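Long-range contacts in envelopment polyprotein (PDB 7A56), which probably drives fusion of the viral and host membranes during entry, as the class II fusion glycoprotein Gc, captured here as a postfusion trimer: residues Gln227-Thr232 with Thr335-Ile340; Tyr56-Leu61 with Glu76-Ala81. One frame throughout, in Å; residues are numbered along the deposited sequence.

Contact 1 (Gln227-Thr232 with Thr335-Ile340)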
loop_
_atom_site.group_PDB
_atom_site.type_symbol
_atom_site.label_atom_id
_atom_site.label_comp_id
_atom_site.label_asym_id
_atom_site.label_seq_id
_atom_site.Cartn_x
_atom_site.Cartn_y
_atom_site.Cartn_z
ATOM N N GLN A 227 -31.980 -10.092 2.647
ATOM C CA GLN A 227 -31.175 -8.945 2.242
ATOM C C GLN A 227 -29.708 -9.226 2.530
ATOM O O GLN A 227 -29.369 -9.845 3.547
ATOM C CB GLN A 227 -31.639 -7.653 2.979
ATOM C CG GLN A 227 -33.063 -7.229 2.657
ATOM C CD GLN A 227 -33.970 -7.751 3.612
ATOM O OE1 GLN A 227 -33.748 -7.603 4.829
ATOM N NE2 GLN A 227 -35.054 -8.402 3.114
ATOM N N LEU A 228 -28.816 -8.740 1.649
ATOM C CA LEU A 228 -27.400 -8.876 1.910
ATOM C C LEU A 228 -26.697 -7.582 1.512
ATOM O O LEU A 228 -27.169 -6.855 0.635
ATOM C CB LEU A 228 -26.750 -10.047 1.117
ATOM C CG LEU A 228 -27.387 -11.451 1.160
ATOM C CD1 LEU A 228 -28.312 -11.535 -0.034
ATOM C CD2 LEU A 228 -26.307 -12.548 1.121
ATOM N N ASP A 229 -25.597 -7.254 2.203
ATOM C CA ASP A 229 -24.759 -6.118 1.743
ATOM C C ASP A 229 -23.292 -6.454 1.972
ATOM O O ASP A 229 -22.939 -7.297 2.816
ATOM C CB ASP A 229 -25.129 -4.766 2.403
ATOM C CG ASP A 229 -24.783 -4.668 3.908
ATOM O OD1 ASP A 229 -23.599 -4.718 4.285
ATOM O OD2 ASP A 229 -25.722 -4.498 4.752
ATOM N N ILE A 230 -22.391 -5.788 1.223
ATOM C CA ILE A 230 -20.981 -5.843 1.586
ATOM C C ILE A 230 -20.561 -4.524 2.245
ATOM O O ILE A 230 -20.926 -3.433 1.789
ATOM C CB ILE A 230 -20.112 -6.167 0.356
ATOM C CG1 ILE A 230 -18.674 -6.330 0.810
ATOM C CG2 ILE A 230 -20.299 -5.061 -0.705
ATOM C CD1 ILE A 230 -17.723 -6.872 -0.377
ATOM N N GLN A 231 -19.845 -4.616 3.360
ATOM C CA GLN A 231 -19.136 -3.491 3.948
ATOM C C GLN A 231 -17.641 -3.696 3.679
ATOM O O GLN A 231 -17.112 -4.805 3.847
ATOM C CB GLN A 231 -19.425 -3.418 5.465
ATOM C CG GLN A 231 -20.892 -3.208 5.781
ATOM C CD GLN A 231 -21.446 -1.939 5.151
ATOM O OE1 GLN A 231 -20.837 -0.840 5.275
ATOM N NE2 GLN A 231 -22.603 -2.071 4.452
ATOM N N THR A 232 -16.970 -2.657 3.214
ATOM C CA THR A 232 -15.589 -2.843 2.808
ATOM C C THR A 232 -14.830 -1.533 2.957
ATOM O O THR A 232 -15.350 -0.535 3.479
ATOM C CB THR A 232 -15.550 -3.376 1.365
ATOM O OG1 THR A 232 -14.170 -3.631 0.950
ATOM C CG2 THR A 232 -16.164 -2.318 0.440
ATOM N N THR A 335 -16.858 -7.540 4.803
ATOM C CA THR A 335 -17.880 -8.341 5.519
ATOM C C THR A 335 -19.176 -8.361 4.714
ATOM O O THR A 335 -19.672 -7.299 4.284
ATOM C CB THR A 335 -18.163 -7.735 6.899
ATOM O OG1 THR A 335 -16.978 -7.617 7.686
ATOM C CG2 THR A 335 -19.299 -8.570 7.677
ATOM N N ILE A 336 -19.763 -9.544 4.542
ATOM C CA ILE A 336 -21.111 -9.680 3.996
ATOM C C ILE A 336 -22.106 -9.787 5.157
ATOM O O ILE A 336 -22.057 -10.746 5.943
ATOM C CB ILE A 336 -21.241 -10.909 3.057
ATOM C CG1 ILE A 336 -20.152 -10.922 1.940
ATOM C CG2 ILE A 336 -22.692 -11.007 2.417
ATOM C CD1 ILE A 336 -20.172 -9.726 1.073
ATOM N N ASN A 337 -22.997 -8.795 5.288
ATOM C CA ASN A 337 -24.110 -8.883 6.237
ATOM C C ASN A 337 -25.306 -9.507 5.550
ATOM O O ASN A 337 -25.506 -9.305 4.345
ATOM C CB ASN A 337 -24.440 -7.480 6.761
ATOM C CG ASN A 337 -23.291 -6.879 7.494
ATOM O OD1 ASN A 337 -22.921 -7.370 8.546
ATOM N ND2 ASN A 337 -22.675 -5.841 6.938
ATOM N N TYR A 338 -26.122 -10.264 6.317
ATOM C CA TYR A 338 -27.309 -10.827 5.707
ATOM C C TYR A 338 -28.405 -10.984 6.761
ATOM O O TYR A 338 -28.129 -11.189 7.946
ATOM C CB TYR A 338 -27.052 -12.199 5.063
ATOM C CG TYR A 338 -26.410 -13.268 5.980
ATOM C CD1 TYR A 338 -27.213 -14.106 6.749
ATOM C CD2 TYR A 338 -25.027 -13.440 6.051
ATOM C CE1 TYR A 338 -26.676 -15.094 7.557
ATOM C CE2 TYR A 338 -24.440 -14.454 6.857
ATOM C CZ TYR A 338 -25.322 -15.280 7.631
ATOM O OH TYR A 338 -24.819 -16.302 8.423
ATOM N N LYS A 339 -29.637 -10.909 6.281
ATOM C CA LYS A 339 -30.832 -11.058 7.105
ATOM C C LYS A 339 -31.846 -11.890 6.342
ATOM O O LYS A 339 -32.109 -11.649 5.151
ATOM C CB LYS A 339 -31.386 -9.667 7.486
ATOM C CG LYS A 339 -32.658 -9.711 8.463
ATOM C CD LYS A 339 -33.319 -8.351 8.476
ATOM C CE LYS A 339 -34.616 -8.358 9.460
ATOM N NZ LYS A 339 -35.171 -6.966 9.540
ATOM N N ILE A 340 -32.424 -12.876 7.047
ATOM C CA ILE A 340 -33.380 -13.830 6.483
ATOM C C ILE A 340 -34.645 -13.779 7.345
ATOM O O ILE A 340 -34.551 -13.843 8.579
ATOM C CB ILE A 340 -32.809 -15.264 6.480
ATOM C CG1 ILE A 340 -31.565 -15.376 5.568
ATOM C CG2 ILE A 340 -33.905 -16.305 6.109
ATOM C CD1 ILE A 340 -30.643 -16.524 6.062
HETATM O O HOH W 1 -34.475 -5.393 6.825
#
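Gln227-Gln231 and Thr335-Lys339 pair as antiparallel strands, with Gln227-Lys339, Asp229-Asn337 and Gln231-Thr335 as the hydrogen-bonded pairs; Gln231 N, for instance, donates a hydrogen bond to Thr335 O at 2.8 Å. The side chains of these three pairs share one face of the sheet, where two amides meet at the carboxylate of Asp229. Asn337 ND2 reaches Asp229 OD1 at 3.0 Å in an almost straight bond, on the syn side and 26° out of the carboxylate plane. Gln231 NE2 meets Asp229 OD1 at 2.8 Å from the opposite face of that plane. Asp229 OD2 accepts hydrogen bonds from Thr58 OG1 and His78 NE2 of the second subunit. Farther along, Gln227 and Lys339 run side by side; a water links Gln227 OE1 to Lys339 NZ, while Gln227 NE2 bonds to Ser223 O and Lys339 NZ to Thr60 O of the second subunit. The other face is apolar: Ile336 CD1 packs 3.6 Å from Ile230 CB, and Leu228 CG lies 4.0 Å from Tyr338 CB. Leu228, Ile230 and Ile336 pack on strand 197-206, Tyr338 on strand 86-92. Gripping OD1 twice probably restricts the carboxylate's rotation and helps place OD2 for the trimer interface.

Contact 2 (Tyr56-Leu61 with Glu76-Ala81)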
loop_
_atom_site.group_PDB
_atom_site.type_symbol
_atom_site.label_atom_id
_atom_site.label_comp_id
_atom_site.label_asym_id
_atom_site.label_seq_id
_atom_site.Cartn_x
_atom_site.Cartn_y
_atom_site.Cartn_z
ATOM N N TYR A 56 -18.193 -21.856 8.135
ATOM C CA TYR A 56 -18.192 -20.664 8.969
ATOM C C TYR A 56 -19.483 -20.579 9.804
ATOM O O TYR A 56 -20.593 -20.749 9.283
ATOM C CB TYR A 56 -18.023 -19.419 8.093
ATOM C CG TYR A 56 -17.779 -18.141 8.877
ATOM C CD1 TYR A 56 -16.480 -17.801 9.314
ATOM C CD2 TYR A 56 -18.846 -17.326 9.261
ATOM C CE1 TYR A 56 -16.253 -16.655 10.048
ATOM C CE2 TYR A 56 -18.637 -16.144 10.007
ATOM C CZ TYR A 56 -17.348 -15.816 10.392
ATOM O OH TYR A 56 -17.106 -14.682 11.106
ATOM N N LYS A 57 -19.319 -20.347 11.104
ATOM C CA LYS A 57 -20.426 -20.038 12.000
ATOM C C LYS A 57 -19.983 -18.986 13.011
ATOM O O LYS A 57 -18.924 -19.148 13.642
ATOM C CB LYS A 57 -20.874 -21.304 12.743
ATOM C CG LYS A 57 -21.960 -21.031 13.724
ATOM C CD LYS A 57 -22.446 -22.350 14.263
ATOM C CE LYS A 57 -21.957 -22.567 15.651
ATOM N NZ LYS A 57 -23.104 -22.353 16.581
ATOM N N THR A 58 -20.777 -17.926 13.178
ATOM C CA THR A 58 -20.508 -16.956 14.243
ATOM C C THR A 58 -21.817 -16.620 14.952
ATOM O O THR A 58 -22.814 -17.330 14.822
ATOM C CB THR A 58 -19.804 -15.698 13.702
ATOM O OG1 THR A 58 -19.372 -14.905 14.813
ATOM C CG2 THR A 58 -20.729 -14.854 12.771
ATOM N N MET A 59 -21.826 -15.545 15.735
ATOM C CA MET A 59 -23.030 -15.272 16.510
ATOM C C MET A 59 -24.122 -14.777 15.579
ATOM O O MET A 59 -23.857 -14.317 14.473
ATOM C CB MET A 59 -22.724 -14.259 17.615
ATOM C CG MET A 59 -22.764 -12.826 17.201
ATOM S SD MET A 59 -21.301 -12.001 16.643
ATOM C CE MET A 59 -19.893 -12.732 17.478
ATOM N N THR A 60 -25.361 -14.963 15.994
ATOM C CA THR A 60 -26.530 -14.582 15.209
ATOM C C THR A 60 -27.438 -13.730 16.076
ATOM O O THR A 60 -27.382 -13.790 17.309
ATOM C CB THR A 60 -27.311 -15.789 14.694
ATOM O OG1 THR A 60 -27.849 -16.553 15.816
ATOM C CG2 THR A 60 -26.387 -16.650 13.815
ATOM N N LEU A 61 -28.228 -12.886 15.424
ATOM C CA LEU A 61 -29.230 -12.065 16.118
ATOM C C LEU A 61 -30.599 -12.514 15.661
ATOM O O LEU A 61 -30.829 -12.653 14.460
ATOM C CB LEU A 61 -29.023 -10.582 15.786
ATOM C CG LEU A 61 -27.720 -10.013 16.340
ATOM C CD1 LEU A 61 -27.606 -8.587 15.943
ATOM C CD2 LEU A 61 -27.779 -10.099 17.850
ATOM N N GLU A 76 -30.284 -12.627 11.694
ATOM C CA GLU A 76 -29.287 -11.784 11.048
ATOM C C GLU A 76 -27.903 -12.274 11.443
ATOM O O GLU A 76 -27.695 -12.674 12.585
ATOM C CB GLU A 76 -29.497 -10.334 11.477
ATOM C CG GLU A 76 -28.640 -9.332 10.711
ATOM C CD GLU A 76 -27.341 -8.994 11.450
ATOM O OE1 GLU A 76 -26.761 -7.946 11.111
ATOM O OE2 GLU A 76 -26.913 -9.739 12.391
ATOM N N SER A 77 -26.931 -12.205 10.517
ATOM C CA SER A 77 -25.560 -12.550 10.886
ATOM C C SER A 77 -24.652 -11.941 9.815
ATOM O O SER A 77 -25.077 -11.090 9.017
ATOM C CB SER A 77 -25.384 -14.065 11.032
ATOM O OG SER A 77 -24.160 -14.396 11.674
ATOM N N HIS A 78 -23.398 -12.375 9.799
ATOM C CA HIS A 78 -22.429 -11.849 8.835
ATOM C C HIS A 78 -21.373 -12.909 8.575
ATOM O O HIS A 78 -21.142 -13.797 9.411
ATOM C CB HIS A 78 -21.747 -10.570 9.338
ATOM C CG HIS A 78 -21.272 -10.669 10.759
ATOM N ND1 HIS A 78 -21.998 -10.175 11.832
ATOM C CD2 HIS A 78 -20.180 -11.259 11.294
ATOM C CE1 HIS A 78 -21.367 -10.448 12.961
ATOM N NE2 HIS A 78 -20.260 -11.105 12.665
ATOM N N ILE A 79 -20.667 -12.761 7.441
ATOM C CA ILE A 79 -19.640 -13.700 7.044
ATOM C C ILE A 79 -18.535 -12.921 6.333
ATOM O O ILE A 79 -18.848 -11.986 5.583
ATOM C CB ILE A 79 -20.190 -14.810 6.114
ATOM C CG1 ILE A 79 -19.093 -15.763 5.639
ATOM C CG2 ILE A 79 -20.949 -14.255 4.909
ATOM C CD1 ILE A 79 -19.643 -16.982 4.912
ATOM N N PRO A 80 -17.260 -13.250 6.576
ATOM C CA PRO A 80 -16.159 -12.548 5.868
ATOM C C PRO A 80 -16.295 -12.667 4.371
ATOM O O PRO A 80 -16.623 -13.743 3.860
ATOM C CB PRO A 80 -14.899 -13.281 6.349
ATOM C CG PRO A 80 -15.311 -13.759 7.771
ATOM C CD PRO A 80 -16.758 -14.193 7.609
ATOM N N ALA A 81 -15.947 -11.578 3.655
ATOM C CA ALA A 81 -15.956 -11.623 2.191
ATOM C C ALA A 81 -14.669 -12.329 1.782
ATOM O O ALA A 81 -13.668 -11.690 1.454
ATOM C CB ALA A 81 -16.059 -10.225 1.587
HETATM O O HOH W 2 -23.126 -17.492 11.453
HETATM O O HOH W 3 -25.085 -11.051 14.381
#
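Tyr56 lays its phenol ring over Pro80 at one end of this contact, while Leu61 and Glu76 form an antiparallel hydrogen-bonded pair at the other, where the loop 56-61 enters strand 61-67. Pro80 CD sits over one face of the Tyr56 ring, 3.5 Å from its centroid and 22° off the normal, a CH-pi contact displaced toward the CZ side. The ring gets there because Tyr56 CG stands opposite the backbone N (chi1 -170°), and its OH is hydrogen-bonded to Gln231 NE2 of the third subunit. Ile79 CG1 adds apolar packing against Tyr56 CD2 at 4.0 Å. In the middle Ser77 OG donates to Met59 O at 2.8 Å, tilted from the carbonyl plane, and a water joins the same hydroxyl to Thr58 N. Ser77 chi1 of -167° carries OG toward the loop for both bonds. Thr58 CG2 approaches the His78 ring obliquely, 3.8 Å from His78 NE2, and Met59 SD lies 4.0 Å from His78 CE1. Leu61 and Glu76 lie side by side, pointing the same way, the Glu76 chain bent beyond CB with OE2 3.8 Å from Leu61 CD1; another water donates to Glu76 OE2 at 3.0 Å. Ahead of Leu61 the polar links from the loop to 76-81 run through Ser77 and water; packing beside His78 probably helps present its NE2, together with Thr58 OG1, to Asp229 OD2 of the third subunit.

In the fold
Both contacts are buried and belong to one antiparallel sheet, in which strand 335-343 lies between strands 226-231 and 70-80; Ile336 N to Ile79 O and Tyr338 N to Ser77 O are probable hydrogen bonds joining them. Contact 1 is regular strand pairing with a polar and an apolar face. Contact 2 is looser at the backbone, a loop running over the strand before pairing begins at strand 61-67, outermost in the sheet within this chain. They are also complementary across the trimer: contact 1 brings a carboxylate acceptor and a lysine, and contact 2 of a neighbouring subunit meets them with loop and strand partners. Each thus supplies part of the subunit interface in the postfusion trimer.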